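Local coordinates for protein FOKI restriction endonuclease (Planomicrobium okeanokoites, PDB 2FOK) that cuts double-stranded DNA as a type IIS restriction endonuclease, pairing a recognition region of helix-turn-helix-related subdomains with a separate metal-dependent cleavage domain, at residues Y292-A297 and Y305-R310; L312-L317 and L372-P377. All blocks are in the same frame, centred on the assembly; numbering follows the deposited sequence.

Contact 1 of 2, residues Y292-A297 and Y305-R310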
ATOM      1  N   TYR A 292      -2.012   4.403  16.851  1.00 22.60           N
ATOM      2  CA  TYR A 292      -3.399   4.086  17.137  1.00 23.86           C
ATOM      3  C   TYR A 292      -3.811   2.825  16.394  1.00 24.15           C
ATOM      4  O   TYR A 292      -3.355   2.563  15.288  1.00 23.72           O
ATOM      5  CB  TYR A 292      -4.319   5.257  16.743  1.00 22.47           C
ATOM      6  CG  TYR A 292      -3.653   6.264  15.833  1.00 21.50           C
ATOM      7  CD1 TYR A 292      -2.868   7.293  16.358  1.00 16.60           C
ATOM      8  CD2 TYR A 292      -3.717   6.125  14.443  1.00 20.33           C
ATOM      9  CE1 TYR A 292      -2.154   8.151  15.525  1.00 13.73           C
ATOM     10  CE2 TYR A 292      -3.005   6.980  13.601  1.00 17.06           C
ATOM     11  CZ  TYR A 292      -2.223   7.987  14.147  1.00 16.64           C
ATOM     12  OH  TYR A 292      -1.502   8.824  13.319  1.00 20.91           O
ATOM     13  N   TRP A 293      -4.670   2.051  17.049  1.00 25.00           N
ATOM     14  CA  TRP A 293      -5.227   0.805  16.549  1.00 22.78           C
ATOM     15  C   TRP A 293      -5.665   0.899  15.086  1.00 22.74           C
ATOM     16  O   TRP A 293      -5.538  -0.065  14.333  1.00 24.06           O
ATOM     17  CB  TRP A 293      -6.425   0.452  17.432  1.00 21.98           C
ATOM     18  CG  TRP A 293      -7.079  -0.856  17.163  1.00 21.74           C
ATOM     19  CD1 TRP A 293      -6.653  -2.088  17.575  1.00 20.83           C
ATOM     20  CD2 TRP A 293      -8.324  -1.062  16.499  1.00 18.56           C
ATOM     21  NE1 TRP A 293      -7.561  -3.048  17.213  1.00 17.95           N
ATOM     22  CE2 TRP A 293      -8.600  -2.446  16.551  1.00 20.08           C
ATOM     23  CE3 TRP A 293      -9.242  -0.208  15.864  1.00 23.03           C
ATOM     24  CZ2 TRP A 293      -9.756  -3.003  15.991  1.00 19.54           C
ATOM     25  CZ3 TRP A 293     -10.396  -0.760  15.306  1.00 22.79           C
ATOM     26  CH2 TRP A 293     -10.642  -2.148  15.376  1.00 25.19           C
ATOM     27  N   GLU A 294      -6.175   2.062  14.695  1.00 24.57           N
ATOM     28  CA  GLU A 294      -6.662   2.286  13.329  1.00 21.44           C
ATOM     29  C   GLU A 294      -5.579   2.453  12.279  1.00 20.74           C
ATOM     30  O   GLU A 294      -5.883   2.614  11.103  1.00 26.16           O
ATOM     31  CB  GLU A 294      -7.565   3.520  13.282  1.00 17.55           C
ATOM     32  CG  GLU A 294      -8.945   3.312  13.846  1.00 20.99           C
ATOM     33  CD  GLU A 294      -9.014   3.620  15.327  1.00 24.78           C
ATOM     34  OE1 GLU A 294      -7.948   3.722  15.977  1.00 18.94           O
ATOM     35  OE2 GLU A 294     -10.142   3.760  15.845  1.00 27.32           O
ATOM     36  N   MET A 295      -4.317   2.431  12.686  1.00 20.44           N
ATOM     37  CA  MET A 295      -3.244   2.604  11.720  1.00 20.57           C
ATOM     38  C   MET A 295      -2.487   1.311  11.446  1.00 22.14           C
ATOM     39  O   MET A 295      -1.667   1.248  10.527  1.00 24.19           O
ATOM     40  CB  MET A 295      -2.269   3.693  12.197  1.00 19.86           C
ATOM     41  CG  MET A 295      -1.266   3.274  13.273  1.00 20.81           C
ATOM     42  SD  MET A 295       0.186   4.384  13.319  1.00 25.20           S
ATOM     43  CE  MET A 295       1.524   3.212  13.180  1.00 25.81           C
ATOM     44  N   LEU A 296      -2.791   0.277  12.222  1.00 21.80           N
ATOM     45  CA  LEU A 296      -2.112  -1.007  12.099  1.00 20.33           C
ATOM     46  C   LEU A 296      -2.633  -1.910  10.979  1.00 22.11           C
ATOM     47  O   LEU A 296      -2.198  -3.046  10.850  1.00 22.54           O
ATOM     48  CB  LEU A 296      -2.160  -1.739  13.453  1.00 16.95           C
ATOM     49  CG  LEU A 296      -1.838  -0.874  14.689  1.00 20.04           C
ATOM     50  CD1 LEU A 296      -1.941  -1.700  15.972  1.00 19.45           C
ATOM     51  CD2 LEU A 296      -0.439  -0.305  14.561  1.00 20.78           C
ATOM     52  N   ALA A 297      -3.555  -1.399  10.167  1.00 25.63           N
ATOM     53  CA  ALA A 297      -4.119  -2.146   9.042  1.00 26.27           C
ATOM     54  C   ALA A 297      -5.144  -1.275   8.340  1.00 26.07           C
ATOM     55  O   ALA A 297      -5.964  -0.640   9.003  1.00 26.38           O
ATOM     56  CB  ALA A 297      -4.777  -3.457   9.522  1.00 18.72           C
ATOM     57  N   TYR A 305      -9.627  -7.817  13.361  1.00 29.05           N
ATOM     58  CA  TYR A 305      -8.926  -8.858  14.098  1.00 26.79           C
ATOM     59  C   TYR A 305      -7.425  -8.622  14.039  1.00 28.35           C
ATOM     60  O   TYR A 305      -6.731  -8.701  15.054  1.00 27.87           O
ATOM     61  CB  TYR A 305      -9.248 -10.242  13.521  1.00 29.53           C
ATOM     62  CG  TYR A 305      -8.328 -11.349  14.018  1.00 34.02           C
ATOM     63  CD1 TYR A 305      -7.061 -11.533  13.468  1.00 33.78           C
ATOM     64  CD2 TYR A 305      -8.719 -12.188  15.062  1.00 39.57           C
ATOM     65  CE1 TYR A 305      -6.200 -12.519  13.946  1.00 38.39           C
ATOM     66  CE2 TYR A 305      -7.866 -13.181  15.548  1.00 39.84           C
ATOM     67  CZ  TYR A 305      -6.608 -13.337  14.987  1.00 41.27           C
ATOM     68  OH  TYR A 305      -5.757 -14.307  15.473  1.00 46.71           O
ATOM     69  N   VAL A 306      -6.932  -8.334  12.839  1.00 28.29           N
ATOM     70  CA  VAL A 306      -5.507  -8.097  12.621  1.00 26.74           C
ATOM     71  C   VAL A 306      -5.002  -6.874  13.387  1.00 26.62           C
ATOM     72  O   VAL A 306      -3.930  -6.914  13.994  1.00 29.04           O
ATOM     73  CB  VAL A 306      -5.201  -7.955  11.099  1.00 20.26           C
ATOM     74  CG1 VAL A 306      -3.693  -7.951  10.845  1.00 19.82           C
ATOM     75  CG2 VAL A 306      -5.829  -9.109  10.351  1.00 13.45           C
ATOM     76  N   ARG A 307      -5.771  -5.791  13.363  1.00 27.50           N
ATOM     77  CA  ARG A 307      -5.388  -4.575  14.080  1.00 24.73           C
ATOM     78  C   ARG A 307      -5.164  -4.873  15.572  1.00 25.33           C
ATOM     79  O   ARG A 307      -4.231  -4.359  16.187  1.00 25.65           O
ATOM     80  CB  ARG A 307      -6.475  -3.508  13.928  1.00 22.97           C
ATOM     81  CG  ARG A 307      -6.271  -2.526  12.767  1.00 17.52           C
ATOM     82  CD  ARG A 307      -7.591  -1.844  12.399  1.00 15.59           C
ATOM     83  NE  ARG A 307      -7.499  -1.067  11.164  1.00 15.77           N
ATOM     84  CZ  ARG A 307      -8.388  -0.157  10.771  1.00 18.53           C
ATOM     85  NH1 ARG A 307      -9.456   0.106  11.514  1.00 11.11           N
ATOM     86  NH2 ARG A 307      -8.197   0.508   9.635  1.00 15.64           N
ATOM     87  N   THR A 308      -6.026  -5.699  16.153  1.00 26.27           N
ATOM     88  CA  THR A 308      -5.898  -6.048  17.558  1.00 27.34           C
ATOM     89  C   THR A 308      -4.630  -6.865  17.802  1.00 27.50           C
ATOM     90  O   THR A 308      -3.846  -6.560  18.707  1.00 28.01           O
ATOM     91  CB  THR A 308      -7.120  -6.848  18.043  1.00 29.28           C
ATOM     92  OG1 THR A 308      -8.317  -6.170  17.646  1.00 32.80           O
ATOM     93  CG2 THR A 308      -7.109  -6.978  19.556  1.00 24.78           C
ATOM     94  N   ARG A 309      -4.433  -7.893  16.985  1.00 26.83           N
ATOM     95  CA  ARG A 309      -3.263  -8.761  17.092  1.00 26.04           C
ATOM     96  C   ARG A 309      -1.962  -7.951  17.074  1.00 25.34           C
ATOM     97  O   ARG A 309      -1.077  -8.163  17.900  1.00 20.54           O
ATOM     98  CB  ARG A 309      -3.273  -9.774  15.945  1.00 25.99           C
ATOM     99  CG  ARG A 309      -2.400 -11.000  16.157  1.00 23.34           C
ATOM    100  CD  ARG A 309      -1.683 -11.338  14.857  1.00 28.89           C
ATOM    101  NE  ARG A 309      -2.486 -12.179  13.976  1.00 29.78           N
ATOM    102  CZ  ARG A 309      -2.623 -12.016  12.660  1.00 23.21           C
ATOM    103  NH1 ARG A 309      -2.009 -11.027  12.023  1.00 19.97           N
ATOM    104  NH2 ARG A 309      -3.377 -12.867  11.977  1.00 22.66           N
ATOM    105  N   ARG A 310      -1.838  -7.028  16.126  1.00 24.03           N
ATOM    106  CA  ARG A 310      -0.638  -6.204  16.064  1.00 24.46           C
ATOM    107  C   ARG A 310      -0.587  -5.240  17.252  1.00 23.27           C
ATOM    108  O   ARG A 310       0.487  -4.913  17.734  1.00 25.47           O
ATOM    109  CB  ARG A 310      -0.591  -5.440  14.741  1.00 20.66           C
ATOM    110  CG  ARG A 310      -0.138  -6.319  13.577  1.00 23.65           C
ATOM    111  CD  ARG A 310      -0.469  -5.715  12.212  1.00 25.91           C
ATOM    112  NE  ARG A 310      -0.151  -6.655  11.142  1.00 24.32           N
ATOM    113  CZ  ARG A 310      -0.589  -6.557   9.894  1.00 25.13           C
ATOM    114  NH1 ARG A 310      -1.372  -5.553   9.536  1.00 27.00           N
ATOM    115  NH2 ARG A 310      -0.271  -7.489   9.006  1.00 28.55           N
TER

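Contact 2 of 2, residues L312-L317 and L372-P377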
ATOM      1  N   LEU A 312      -1.743  -5.782  20.356  1.00 23.88           N
ATOM      2  CA  LEU A 312      -1.339  -6.552  21.511  1.00 22.30           C
ATOM      3  C   LEU A 312       0.141  -6.950  21.472  1.00 25.30           C
ATOM      4  O   LEU A 312       0.750  -7.165  22.517  1.00 26.82           O
ATOM      5  CB  LEU A 312      -2.222  -7.793  21.624  1.00 23.99           C
ATOM      6  CG  LEU A 312      -3.658  -7.443  22.002  1.00 18.82           C
ATOM      7  CD1 LEU A 312      -4.532  -8.680  21.975  1.00 15.55           C
ATOM      8  CD2 LEU A 312      -3.645  -6.791  23.383  1.00 14.61           C
ATOM      9  N   ILE A 313       0.725  -7.069  20.284  1.00 23.06           N
ATOM     10  CA  ILE A 313       2.136  -7.411  20.224  1.00 24.29           C
ATOM     11  C   ILE A 313       2.940  -6.169  20.598  1.00 26.06           C
ATOM     12  O   ILE A 313       3.975  -6.259  21.252  1.00 30.19           O
ATOM     13  CB  ILE A 313       2.579  -7.899  18.824  1.00 21.19           C
ATOM     14  CG1 ILE A 313       1.778  -9.134  18.398  1.00 25.90           C
ATOM     15  CG2 ILE A 313       4.037  -8.289  18.869  1.00 16.68           C
ATOM     16  CD1 ILE A 313       1.794  -9.389  16.882  1.00 21.26           C
ATOM     17  N   LEU A 314       2.466  -5.006  20.172  1.00 28.12           N
ATOM     18  CA  LEU A 314       3.132  -3.753  20.498  1.00 26.50           C
ATOM     19  C   LEU A 314       3.190  -3.628  22.026  1.00 28.64           C
ATOM     20  O   LEU A 314       4.238  -3.330  22.596  1.00 25.55           O
ATOM     21  CB  LEU A 314       2.338  -2.570  19.934  1.00 24.67           C
ATOM     22  CG  LEU A 314       3.038  -1.477  19.116  1.00 25.24           C
ATOM     23  CD1 LEU A 314       2.096  -0.293  18.958  1.00 23.80           C
ATOM     24  CD2 LEU A 314       4.331  -1.052  19.771  1.00 23.01           C
ATOM     25  N   GLU A 315       2.050  -3.864  22.671  1.00 30.29           N
ATOM     26  CA  GLU A 315       1.922  -3.768  24.122  1.00 32.31           C
ATOM     27  C   GLU A 315       2.898  -4.649  24.870  1.00 34.25           C
ATOM     28  O   GLU A 315       3.532  -4.207  25.834  1.00 37.51           O
ATOM     29  CB  GLU A 315       0.512  -4.150  24.551  1.00 35.67           C
ATOM     30  CG  GLU A 315      -0.511  -3.051  24.385  1.00 42.03           C
ATOM     31  CD  GLU A 315      -1.824  -3.409  25.042  1.00 43.75           C
ATOM     32  OE1 GLU A 315      -1.877  -4.474  25.694  1.00 45.72           O
ATOM     33  OE2 GLU A 315      -2.793  -2.632  24.904  1.00 44.20           O
ATOM     34  N   ILE A 316       3.005  -5.901  24.435  1.00 31.99           N
ATOM     35  CA  ILE A 316       3.895  -6.854  25.076  1.00 28.88           C
ATOM     36  C   ILE A 316       5.314  -6.340  25.012  1.00 28.62           C
ATOM     37  O   ILE A 316       6.025  -6.327  26.017  1.00 33.18           O
ATOM     38  CB  ILE A 316       3.799  -8.240  24.405  1.00 31.13           C
ATOM     39  CG1 ILE A 316       2.375  -8.790  24.559  1.00 33.23           C
ATOM     40  CG2 ILE A 316       4.766  -9.199  25.052  1.00 31.11           C
ATOM     41  CD1 ILE A 316       2.123 -10.118  23.840  1.00 35.36           C
ATOM     42  N   LEU A 317       5.723  -5.892  23.834  1.00 31.09           N
ATOM     43  CA  LEU A 317       7.073  -5.366  23.650  1.00 31.16           C
ATOM     44  C   LEU A 317       7.274  -4.159  24.545  1.00 30.99           C
ATOM     45  O   LEU A 317       8.346  -3.967  25.119  1.00 32.00           O
ATOM     46  CB  LEU A 317       7.296  -4.962  22.192  1.00 28.06           C
ATOM     47  CG  LEU A 317       7.531  -6.161  21.281  1.00 31.09           C
ATOM     48  CD1 LEU A 317       7.129  -5.825  19.861  1.00 31.90           C
ATOM     49  CD2 LEU A 317       9.002  -6.559  21.363  1.00 32.43           C
ATOM     50  N   LEU A 372       3.317   6.483  23.050  1.00 25.28           N
ATOM     51  CA  LEU A 372       2.297   6.871  24.029  1.00 31.07           C
ATOM     52  C   LEU A 372       1.181   5.831  24.145  1.00 34.24           C
ATOM     53  O   LEU A 372       1.140   4.848  23.399  1.00 35.09           O
ATOM     54  CB  LEU A 372       1.679   8.231  23.679  1.00 25.03           C
ATOM     55  CG  LEU A 372       2.580   9.443  23.911  1.00 29.82           C
ATOM     56  CD1 LEU A 372       2.339  10.451  22.806  1.00 16.92           C
ATOM     57  CD2 LEU A 372       2.316  10.056  25.307  1.00 19.85           C
ATOM     58  N   GLN A 373       0.269   6.075  25.083  1.00 38.36           N
ATOM     59  CA  GLN A 373      -0.855   5.182  25.346  1.00 41.25           C
ATOM     60  C   GLN A 373      -1.987   5.289  24.330  1.00 40.34           C
ATOM     61  O   GLN A 373      -2.619   6.336  24.199  1.00 42.90           O
ATOM     62  CB  GLN A 373      -1.416   5.452  26.751  1.00 44.28           C
ATOM     63  CG  GLN A 373      -2.051   6.825  26.916  1.00 48.86           C
ATOM     64  CD  GLN A 373      -2.810   6.979  28.226  1.00 50.42           C
ATOM     65  OE1 GLN A 373      -3.669   7.851  28.354  1.00 54.04           O
ATOM     66  NE2 GLN A 373      -2.495   6.135  29.203  1.00 50.26           N
ATOM     67  N   PHE A 374      -2.236   4.197  23.614  1.00 38.15           N
ATOM     68  CA  PHE A 374      -3.313   4.147  22.630  1.00 37.19           C
ATOM     69  C   PHE A 374      -4.341   3.130  23.111  1.00 35.36           C
ATOM     70  O   PHE A 374      -4.002   2.180  23.808  1.00 37.34           O
ATOM     71  CB  PHE A 374      -2.777   3.716  21.265  1.00 38.33           C
ATOM     72  CG  PHE A 374      -2.050   2.404  21.282  1.00 39.76           C
ATOM     73  CD1 PHE A 374      -0.750   2.319  21.772  1.00 39.79           C
ATOM     74  CD2 PHE A 374      -2.656   1.255  20.788  1.00 41.53           C
ATOM     75  CE1 PHE A 374      -0.061   1.106  21.768  1.00 38.49           C
ATOM     76  CE2 PHE A 374      -1.978   0.040  20.780  1.00 44.42           C
ATOM     77  CZ  PHE A 374      -0.675  -0.036  21.271  1.00 41.89           C
ATOM     78  N   VAL A 375      -5.598   3.319  22.739  1.00 32.40           N
ATOM     79  CA  VAL A 375      -6.632   2.397  23.174  1.00 31.71           C
ATOM     80  C   VAL A 375      -7.037   1.356  22.140  1.00 33.12           C
ATOM     81  O   VAL A 375      -7.191   1.662  20.958  1.00 35.32           O
ATOM     82  CB  VAL A 375      -7.902   3.160  23.607  1.00 33.14           C
ATOM     83  CG1 VAL A 375      -8.662   3.660  22.388  1.00 29.21           C
ATOM     84  CG2 VAL A 375      -8.779   2.256  24.449  1.00 36.18           C
ATOM     85  N   ILE A 376      -7.177   0.113  22.591  1.00 33.42           N
ATOM     86  CA  ILE A 376      -7.635  -0.970  21.729  1.00 30.90           C
ATOM     87  C   ILE A 376      -9.122  -0.948  22.047  1.00 31.39           C
ATOM     88  O   ILE A 376      -9.527  -1.313  23.151  1.00 31.48           O
ATOM     89  CB  ILE A 376      -7.073  -2.354  22.144  1.00 29.82           C
ATOM     90  CG1 ILE A 376      -5.561  -2.410  21.938  1.00 30.53           C
ATOM     91  CG2 ILE A 376      -7.715  -3.438  21.306  1.00 30.75           C
ATOM     92  CD1 ILE A 376      -4.968  -3.796  22.156  1.00 21.61           C
ATOM     93  N   PRO A 377      -9.956  -0.512  21.092  1.00 31.00           N
ATOM     94  CA  PRO A 377     -11.410  -0.436  21.286  1.00 31.70           C
ATOM     95  C   PRO A 377     -12.117  -1.788  21.384  1.00 34.16           C
ATOM     96  O   PRO A 377     -11.685  -2.770  20.787  1.00 31.76           O
ATOM     97  CB  PRO A 377     -11.882   0.369  20.079  1.00 30.47           C
ATOM     98  CG  PRO A 377     -10.873   0.043  19.020  1.00 32.64           C
ATOM     99  CD  PRO A 377      -9.555  -0.073  19.745  1.00 30.40           C
TER

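Contact 1 of 2, residues Y292-A297 and Y305-R310
The carbonyl oxygen of Ala-297 is gripped side-on by the guanidinium of Arg-307, whose NH2 reaches that O at 2.6 Å and whose NE reaches it at 2.7 Å. The contact packs the loop 292-297 on helix 303-319 of the D3 domain of FokI, a helix-turn-helix relative. Both nitrogens keep the acceptor in the guanidinium plane, but only NH2 also lies in the carbonyl plane; NE is tilted 27° from it. An extended chain from CG to NE carries the head across to the loop, where Glu-294 O sits over one guanidinium face without a bond. Arg-307 NH1 and NH2 bond further to Arg-6 O and Thr-7 OG1, tying in the N-terminal segment. Putting an alanine at Arg-307 would probably leave Ala-297 O without its two donors, remove this tie to the N-terminal segment and open a gap where CG packs against Ala-297 CB.

The Trp-293 indole lies across the arginine stem: Arg-307 CB stands over the five-membered ring, 3.7 Å from its centroid, a CH-pi contact, while ring and guanidinium planes are 74° apart. With CG anti to the backbone N (chi1 -175°), Trp-293 lays its pyrrole edge toward the helix, and NE1 donates to Thr-308 OG1 at 3.2 Å, almost in the ring plane. The same OG1 also bonds Glu-304 O, one turn earlier.

One turn on, Arg-310 sends its own extended chain to the residue before Ala-297, Leu-296. Its NE and NH2 are salt-bridged to Asp-347 and Glu-189, Val-306 CG1 lies over the centre of one guanidinium face, and NH1 meets Leu-296 O at 2.9 Å, in both the guanidinium and the carbonyl plane.

Contact 2 of 2, residues L312-L317 and L372-P377
Phe-374 and Ile-376 reach from the loop 372-377 to helix 303-319 of the D3 domain, which belongs to the helix-turn-helix clan, and meet Leu-314, Glu-315 and Leu-312 there. The loop runs beside the helix with the nearest CA atoms, those of Leu-312 and Ile-376, 8.4 Å apart, so side chains alone bridge the space.

Phe-374 crosses Leu-314 at a slant. Its CG is placed between the backbone N and the carbonyl carbon (chi1 56°), which turns the ring from the loop toward the helix with CZ leading. Leu-314 CD1 approaches CZ at 3.6 Å and CE1 at 3.8 Å. Glu-315 CG comes to the same CZ from the next helix position, a looser approach at 4.3 Å. Ala-311, one turn before Glu-315, also touches this ring, while Leu-314 itself packs further on Val-291 and on Leu-351 of helix 341-352.

Ile-376 points at the helix and delivers its CD1 methyl end-on. Leu-312 meets it at about a right angle: CD2 presses against CD1 at 3.5 Å, tighter than a usual carbon contact, and CG stands 3.9 Å from the same methyl. CG1 of Ile-376 is anti to the carbonyl carbon (chi1 -67°), and from there the extended chain carries CD1 to Leu-312; Thr-308 and Ala-311 of the same helix touch Ile-376 as well.

Glu-315 stretches past this apolar pair. Beyond CG its chain is extended, crossing Ile-376 obliquely, and its carboxylate is salt-bridged through OE2 to Arg-379, farther along the same loop. That charged oxygen also rests 3.7 Å from the methyl CD1 of Ile-376.

Contacts 1 and 2 load successive turns of one helix, 303-319, and lie side by side, their centres about 9 Å apart. Contact 1 is buried and held chiefly by polar bonds: arginines and an indole N-H satisfy loop carbonyls and a hydroxyl. Contact 2, smaller and farther from the centre of the chain, is chiefly apolar, with Phe-374 and Glu-315 still partly exposed. The two loops also touch directly, Trp-293 CE3 packing on Pro-377 CG at 3.6 Å, and Thr-308 CG2 meets Ile-376 CG2 at 4.0 Å. Trp-293 and Thr-308 thus serve both, joining the loop before the helix to the one that follows strand 364-367.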